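Local coordinates for thiazoline oxidase/subtilisin-like protease (PDB 4H6X), which acts as a subtilisin-like maturation protease in patellamide biosynthesis, probably cleaving precursor peptides and closing them into rings by transamidation, at residues A[15-20]-A[328-333]; A[226-231]-A[274-279]. One frame throughout, in Å; residues are numbered along the deposited sequence.

Contact 1 (A[15-20]-A[328-333])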
ATOM      1  N   GLU A  15      -2.996  -0.017  18.085  1.00 41.46           N
ATOM      2  CA  GLU A  15      -4.216  -0.339  18.810  1.00 44.84           C
ATOM      3  C   GLU A  15      -5.288  -0.932  17.914  1.00 41.85           C
ATOM      4  O   GLU A  15      -6.126  -1.702  18.374  1.00 43.28           O
ATOM      5  CB  GLU A  15      -4.752   0.887  19.566  1.00 49.14           C
ATOM      6  CG  GLU A  15      -3.871   1.323  20.734  1.00 56.29           C
ATOM      7  CD  GLU A  15      -3.586   0.193  21.716  1.00 60.77           C
ATOM      8  OE1 GLU A  15      -4.547  -0.461  22.181  1.00 64.06           O
ATOM      9  OE2 GLU A  15      -2.397  -0.044  22.028  1.00 64.46           O
ATOM     10  N   ARG A  16      -5.249  -0.592  16.629  1.00 37.39           N
ATOM     11  CA  ARG A  16      -6.241  -1.096  15.687  1.00 34.09           C
ATOM     12  C   ARG A  16      -5.836  -2.442  15.087  1.00 32.42           C
ATOM     13  O   ARG A  16      -6.664  -3.128  14.498  1.00 31.22           O
ATOM     14  CB  ARG A  16      -6.508  -0.057  14.590  1.00 34.60           C
ATOM     15  CG  ARG A  16      -7.238   1.182  15.100  1.00 35.93           C
ATOM     16  CD  ARG A  16      -7.238   2.326  14.088  1.00 37.52           C
ATOM     17  NE  ARG A  16      -8.051   2.037  12.901  1.00 37.42           N
ATOM     18  CZ  ARG A  16      -8.212   2.871  11.871  1.00 35.80           C
ATOM     19  NH1 ARG A  16      -7.615   4.058  11.860  1.00 32.41           N
ATOM     20  NH2 ARG A  16      -8.978   2.511  10.849  1.00 33.31           N
ATOM     21  N   ILE A  17      -4.560  -2.801  15.222  1.00 31.11           N
ATOM     22  CA  ILE A  17      -4.037  -4.048  14.642  1.00 32.21           C
ATOM     23  C   ILE A  17      -3.312  -4.886  15.692  1.00 31.04           C
ATOM     24  O   ILE A  17      -2.110  -4.724  15.909  1.00 31.05           O
ATOM     25  CB  ILE A  17      -3.124  -3.813  13.408  1.00 31.02           C
ATOM     26  CG1 ILE A  17      -3.838  -2.922  12.377  1.00 32.05           C
ATOM     27  CG2 ILE A  17      -2.752  -5.137  12.766  1.00 31.59           C
ATOM     28  CD1 ILE A  17      -2.972  -2.492  11.205  1.00 30.64           C
ATOM     29  N   PRO A  18      -4.047  -5.806  16.342  1.00 33.75           N
ATOM     30  CA  PRO A  18      -3.432  -6.727  17.297  1.00 33.77           C
ATOM     31  C   PRO A  18      -2.191  -7.392  16.699  1.00 33.49           C
ATOM     32  O   PRO A  18      -2.231  -7.854  15.562  1.00 35.51           O
ATOM     33  CB  PRO A  18      -4.548  -7.758  17.539  1.00 35.01           C
ATOM     34  CG  PRO A  18      -5.808  -6.984  17.326  1.00 35.35           C
ATOM     35  CD  PRO A  18      -5.482  -6.091  16.153  1.00 33.20           C
ATOM     36  N   GLY A  19      -1.085  -7.406  17.437  1.00 31.49           N
ATOM     37  CA  GLY A  19       0.136  -8.062  16.970  1.00 31.31           C
ATOM     38  C   GLY A  19       1.100  -7.159  16.210  1.00 30.48           C
ATOM     39  O   GLY A  19       2.264  -7.529  16.001  1.00 30.16           O
ATOM     40  N   LEU A  20       0.638  -5.973  15.802  1.00 30.87           N
ATOM     41  CA  LEU A  20       1.489  -5.075  15.008  1.00 31.04           C
ATOM     42  C   LEU A  20       2.711  -4.621  15.798  1.00 32.91           C
ATOM     43  O   LEU A  20       3.846  -4.708  15.306  1.00 31.58           O
ATOM     44  CB  LEU A  20       0.708  -3.864  14.463  1.00 30.05           C
ATOM     45  CG  LEU A  20       1.540  -2.846  13.663  1.00 31.29           C
ATOM     46  CD1 LEU A  20       2.127  -3.464  12.397  1.00 31.60           C
ATOM     47  CD2 LEU A  20       0.733  -1.593  13.337  1.00 31.82           C
ATOM     48  N   GLY A 328     -12.133 -12.278   6.626  1.00 37.28           N
ATOM     49  CA  GLY A 328     -12.062 -11.790   8.006  1.00 36.02           C
ATOM     50  C   GLY A 328     -11.090 -10.637   8.167  1.00 35.88           C
ATOM     51  O   GLY A 328     -10.503 -10.158   7.183  1.00 35.23           O
ATOM     52  N   PHE A 329     -10.908 -10.203   9.410  1.00 34.62           N
ATOM     53  CA  PHE A 329      -9.987  -9.115   9.739  1.00 33.55           C
ATOM     54  C   PHE A 329      -8.580  -9.662   9.966  1.00 33.79           C
ATOM     55  O   PHE A 329      -8.418 -10.740  10.543  1.00 34.07           O
ATOM     56  CB  PHE A 329     -10.489  -8.365  10.984  1.00 34.53           C
ATOM     57  CG  PHE A 329      -9.658  -7.166  11.353  1.00 33.91           C
ATOM     58  CD1 PHE A 329      -9.846  -5.944  10.708  1.00 34.69           C
ATOM     59  CD2 PHE A 329      -8.687  -7.257  12.338  1.00 33.43           C
ATOM     60  CE1 PHE A 329      -9.079  -4.838  11.049  1.00 34.97           C
ATOM     61  CE2 PHE A 329      -7.912  -6.152  12.680  1.00 33.90           C
ATOM     62  CZ  PHE A 329      -8.111  -4.943  12.035  1.00 34.05           C
ATOM     63  N   VAL A 330      -7.567  -8.910   9.523  1.00 31.76           N
ATOM     64  CA  VAL A 330      -6.162  -9.313   9.644  1.00 30.14           C
ATOM     65  C   VAL A 330      -5.833  -9.790  11.060  1.00 32.77           C
ATOM     66  O   VAL A 330      -6.209  -9.139  12.048  1.00 32.28           O
ATOM     67  CB  VAL A 330      -5.194  -8.183   9.185  1.00 30.85           C
ATOM     68  CG1 VAL A 330      -5.387  -6.916  10.006  1.00 29.64           C
ATOM     69  CG2 VAL A 330      -3.736  -8.633   9.223  1.00 30.25           C
ATOM     70  N   ASN A 331      -5.126 -10.915  11.140  1.00 29.77           N
ATOM     71  CA  ASN A 331      -4.774 -11.546  12.410  1.00 31.48           C
ATOM     72  C   ASN A 331      -3.290 -11.855  12.420  1.00 30.00           C
ATOM     73  O   ASN A 331      -2.877 -12.997  12.208  1.00 31.48           O
ATOM     74  CB  ASN A 331      -5.619 -12.825  12.610  1.00 31.17           C
ATOM     75  CG  ASN A 331      -5.334 -13.548  13.926  1.00 32.92           C
ATOM     76  OD1 ASN A 331      -4.616 -13.047  14.789  1.00 32.60           O
ATOM     77  ND2 ASN A 331      -5.888 -14.754  14.068  1.00 31.49           N
ATOM     78  N   ILE A 332      -2.485 -10.825  12.668  1.00 28.75           N
ATOM     79  CA  ILE A 332      -1.040 -10.982  12.762  1.00 27.56           C
ATOM     80  C   ILE A 332      -0.614 -12.111  13.728  1.00 29.20           C
ATOM     81  O   ILE A 332       0.198 -12.959  13.359  1.00 29.50           O
ATOM     82  CB  ILE A 332      -0.332  -9.647  13.112  1.00 26.70           C
ATOM     83  CG1 ILE A 332      -0.349  -8.689  11.904  1.00 26.88           C
ATOM     84  CG2 ILE A 332       1.102  -9.889  13.545  1.00 25.77           C
ATOM     85  CD1 ILE A 332       0.248  -7.320  12.211  1.00 25.76           C
ATOM     86  N   PRO A 333      -1.141 -12.120  14.974  1.00 30.93           N
ATOM     87  CA  PRO A 333      -0.674 -13.200  15.880  1.00 31.32           C
ATOM     88  C   PRO A 333      -0.942 -14.608  15.323  1.00 30.07           C
ATOM     89  O   PRO A 333      -0.056 -15.472  15.353  1.00 31.76           O
ATOM     90  CB  PRO A 333      -1.495 -12.956  17.167  1.00 32.72           C
ATOM     91  CG  PRO A 333      -1.863 -11.505  17.113  1.00 31.30           C
ATOM     92  CD  PRO A 333      -2.105 -11.224  15.644  1.00 29.70           C
TER
HETATM   93  O   HOH W   1      -3.746  -8.318  13.384  1.00 34.63           O
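Pro18 O and the backbone of Val330 and Ile332 are joined by one water, which has three partners. It donates to Pro18 O at 2.7 Å and to Val330 O at 2.9 Å, and it accepts from Ile332 N. The two segments thus share a polar link without bonding directly. Pro18 and Gly19 are the inner residues of a type II beta turn from Ile17 to Leu20. The turn brings Gly19 up against Ile332 and Pro333 at the start of helix 332-340. Pro18 O also meets Pro333 CD at 3.4 Å, and Gly19 CA touches Pro333 CG. Ile332 reaches across with both branches. Ile332 CG2 packs on Gly19 O at 3.6 Å. Ile332 CG1 stands anti to the carbonyl carbon (chi1 -72°), and with an extended chi2 its CD1 reaches both Ile17 CG2, at 3.8 Å, and Leu20 CA. The two isoleucine side chains cross obliquely. Phe329 turns its ring edge to the other segment, with CZ 3.4 Å from Arg16 O near the ring plane. Val330 CG1 lies over one face of that ring, offset toward its rim. Asn331 is the N-cap of helix 332-340, and its OD1 accepts from Gly334 N. Arg16 sends NH2 to Glu255 O. The contact is mainly apolar packing round a turn, and the water satisfies polar backbone atoms where the N-terminal loop meets the C-terminal helix.

Contact 2 (A[226-231]-A[274-279])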
ATOM      1  N   VAL A 226      -7.893  -6.664  -0.616  1.00 26.14           N
ATOM      2  CA  VAL A 226      -8.002  -6.027   0.698  1.00 27.71           C
ATOM      3  C   VAL A 226      -9.226  -5.126   0.784  1.00 28.34           C
ATOM      4  O   VAL A 226      -9.427  -4.253  -0.058  1.00 30.88           O
ATOM      5  CB  VAL A 226      -6.730  -5.250   1.089  1.00 27.71           C
ATOM      6  CG1 VAL A 226      -6.868  -4.702   2.508  1.00 27.70           C
ATOM      7  CG2 VAL A 226      -5.498  -6.145   0.979  1.00 27.02           C
ATOM      8  N   GLY A 227     -10.052  -5.368   1.797  1.00 29.08           N
ATOM      9  CA  GLY A 227     -11.201  -4.516   2.093  1.00 29.71           C
ATOM     10  C   GLY A 227     -10.842  -3.582   3.239  1.00 31.65           C
ATOM     11  O   GLY A 227      -9.837  -3.790   3.927  1.00 30.22           O
ATOM     12  N   ALA A 228     -11.674  -2.562   3.442  1.00 32.54           N
ATOM     13  CA  ALA A 228     -11.446  -1.550   4.478  1.00 33.93           C
ATOM     14  C   ALA A 228     -12.348  -1.737   5.700  1.00 35.18           C
ATOM     15  O   ALA A 228     -13.575  -1.845   5.577  1.00 33.56           O
ATOM     16  CB  ALA A 228     -11.630  -0.155   3.898  1.00 35.50           C
ATOM     17  N   ALA A 229     -11.717  -1.781   6.869  1.00 36.87           N
ATOM     18  CA  ALA A 229     -12.410  -1.791   8.156  1.00 41.06           C
ATOM     19  C   ALA A 229     -12.513  -0.378   8.718  1.00 43.67           C
ATOM     20  O   ALA A 229     -11.619   0.455   8.523  1.00 44.28           O
ATOM     21  CB  ALA A 229     -11.678  -2.690   9.150  1.00 38.48           C
ATOM     22  N   LYS A 230     -13.610  -0.119   9.422  1.00 49.02           N
ATOM     23  CA  LYS A 230     -13.774   1.117  10.186  1.00 50.16           C
ATOM     24  C   LYS A 230     -12.792   1.111  11.354  1.00 49.28           C
ATOM     25  O   LYS A 230     -12.201   0.074  11.657  1.00 47.75           O
ATOM     26  CB  LYS A 230     -15.214   1.240  10.698  1.00 53.84           C
ATOM     27  CG  LYS A 230     -16.271   1.307   9.604  1.00 54.76           C
ATOM     28  CD  LYS A 230     -17.547   1.988  10.090  1.00 58.84           C
ATOM     29  CE  LYS A 230     -18.553   1.002  10.663  1.00 60.23           C
ATOM     30  NZ  LYS A 230     -19.704   1.702  11.302  1.00 63.18           N
ATOM     31  N   VAL A 231     -12.616   2.261  12.001  1.00 48.86           N
ATOM     32  CA  VAL A 231     -11.811   2.363  13.230  1.00 52.21           C
ATOM     33  C   VAL A 231     -12.090   1.239  14.259  1.00 52.89           C
ATOM     34  O   VAL A 231     -11.180   0.816  14.988  1.00 53.43           O
ATOM     35  CB  VAL A 231     -11.976   3.754  13.898  1.00 53.03           C
ATOM     36  CG1 VAL A 231     -11.158   3.850  15.179  1.00 52.85           C
ATOM     37  CG2 VAL A 231     -11.578   4.865  12.933  1.00 51.06           C
ATOM     38  N   SER A 274      -8.382   1.372  -0.815  1.00 32.99           N
ATOM     39  CA  SER A 274      -7.014   1.590  -1.266  1.00 31.31           C
ATOM     40  C   SER A 274      -6.142   2.250  -0.196  1.00 30.10           C
ATOM     41  O   SER A 274      -4.942   2.413  -0.394  1.00 30.03           O
ATOM     42  CB  SER A 274      -6.983   2.363  -2.591  1.00 31.41           C
ATOM     43  OG  SER A 274      -7.222   3.732  -2.392  1.00 30.06           O
ATOM     44  N   MET A 275      -6.753   2.609   0.938  1.00 30.29           N
ATOM     45  CA  MET A 275      -6.022   3.023   2.144  1.00 29.90           C
ATOM     46  C   MET A 275      -5.699   1.791   3.003  1.00 28.36           C
ATOM     47  O   MET A 275      -4.677   1.740   3.683  1.00 28.73           O
ATOM     48  CB  MET A 275      -6.850   4.023   2.960  1.00 34.09           C
ATOM     49  CG  MET A 275      -7.126   5.352   2.268  1.00 36.90           C
ATOM     50  SD  MET A 275      -5.566   6.155   1.900  1.00 46.50           S
ATOM     51  CE  MET A 275      -5.493   5.934   0.120  1.00 39.89           C
ATOM     52  N   ALA A 276      -6.574   0.794   2.953  1.00 26.23           N
ATOM     53  CA  ALA A 276      -6.370  -0.458   3.684  1.00 25.25           C
ATOM     54  C   ALA A 276      -5.347  -1.380   3.008  1.00 23.82           C
ATOM     55  O   ALA A 276      -4.582  -2.038   3.691  1.00 25.37           O
ATOM     56  CB  ALA A 276      -7.700  -1.182   3.877  1.00 23.89           C
ATOM     57  N   ALA A 277      -5.338  -1.430   1.675  1.00 23.41           N
ATOM     58  CA  ALA A 277      -4.364  -2.281   0.926  1.00 23.22           C
ATOM     59  C   ALA A 277      -2.891  -2.058   1.288  1.00 23.11           C
ATOM     60  O   ALA A 277      -2.181  -3.029   1.507  1.00 24.71           O
ATOM     61  CB  ALA A 277      -4.576  -2.164  -0.591  1.00 21.69           C
ATOM     62  N   PRO A 278      -2.419  -0.787   1.359  1.00 23.65           N
ATOM     63  CA  PRO A 278      -1.006  -0.613   1.717  1.00 23.77           C
ATOM     64  C   PRO A 278      -0.663  -1.114   3.110  1.00 23.73           C
ATOM     65  O   PRO A 278       0.481  -1.517   3.339  1.00 24.28           O
ATOM     66  CB  PRO A 278      -0.768   0.907   1.642  1.00 24.02           C
ATOM     67  CG  PRO A 278      -2.085   1.541   1.400  1.00 24.15           C
ATOM     68  CD  PRO A 278      -3.062   0.482   0.973  1.00 24.09           C
ATOM     69  N   VAL A 279      -1.620  -1.075   4.035  1.00 24.69           N
ATOM     70  CA  VAL A 279      -1.391  -1.630   5.375  1.00 24.98           C
ATOM     71  C   VAL A 279      -1.022  -3.132   5.220  1.00 25.16           C
ATOM     72  O   VAL A 279      -0.060  -3.606   5.814  1.00 25.79           O
ATOM     73  CB  VAL A 279      -2.613  -1.410   6.312  1.00 25.98           C
ATOM     74  CG1 VAL A 279      -2.388  -2.067   7.665  1.00 26.06           C
ATOM     75  CG2 VAL A 279      -2.895   0.082   6.523  1.00 26.65           C
TER
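Helix 273-293 begins within the Gly-Thr-Ser-Met-Ala-Ala-Pro signature of subtilases, and here its first turns pack on strand 224-229 of the parallel sheet. The short axes approach to 6.6 Å and lie at 110°, so the strand runs across the helix. Small side chains allow this closeness. Ala276 points its CB at the strand. Ala276 CB meets Gly227 O at 3.4 Å. It also touches Ala228 CA and CB. Val226 supplies the larger group. Val226 CG1 is anti to the backbone N (chi1 -176°) and lies 3.7 Å from Ala276 C. Val226 CB faces Ala277 CB at 4.1 Å. All of this is van der Waals packing. Pro278 kinks the helix, since its N cannot bond to the preceding turn. Ser274 takes no part in the packing, but its OG is hydrogen-bonded to His109 NE2, consistent with the serine and histidine of a subtilisin triad. Around the contact, Ala277 also touches His172 and Pro205, Met275 and Pro278 face helix 101-118, and strand 224-229 bonds to Ser204 on one neighbouring strand and to Ile250 and Ala252 on the other.

In the fold
Contact 2 lies in the buried core, 9 Å between its centre and that of the chain. Contact 1 is partly buried and further out, at 16 Å. Both involve the 273-293 helix: contact 2 contains its first turns, while residues of contact 1 pack on Val279, Met280 and Ile283. The two contacts meet directly. Ile17 CD1 lies 3.6 Å from Val279 CG1, and Phe329 CE1 lies 3.9 Å from Ala229 CB. Their chemistry follows their place. The core contact is made of alanines, a valine and the carbonyl of a glycine. The outer one has bulkier apolar groups, two prolines and a bridging water. Along the chain, contact 1 joins the ends that enclose contact 2.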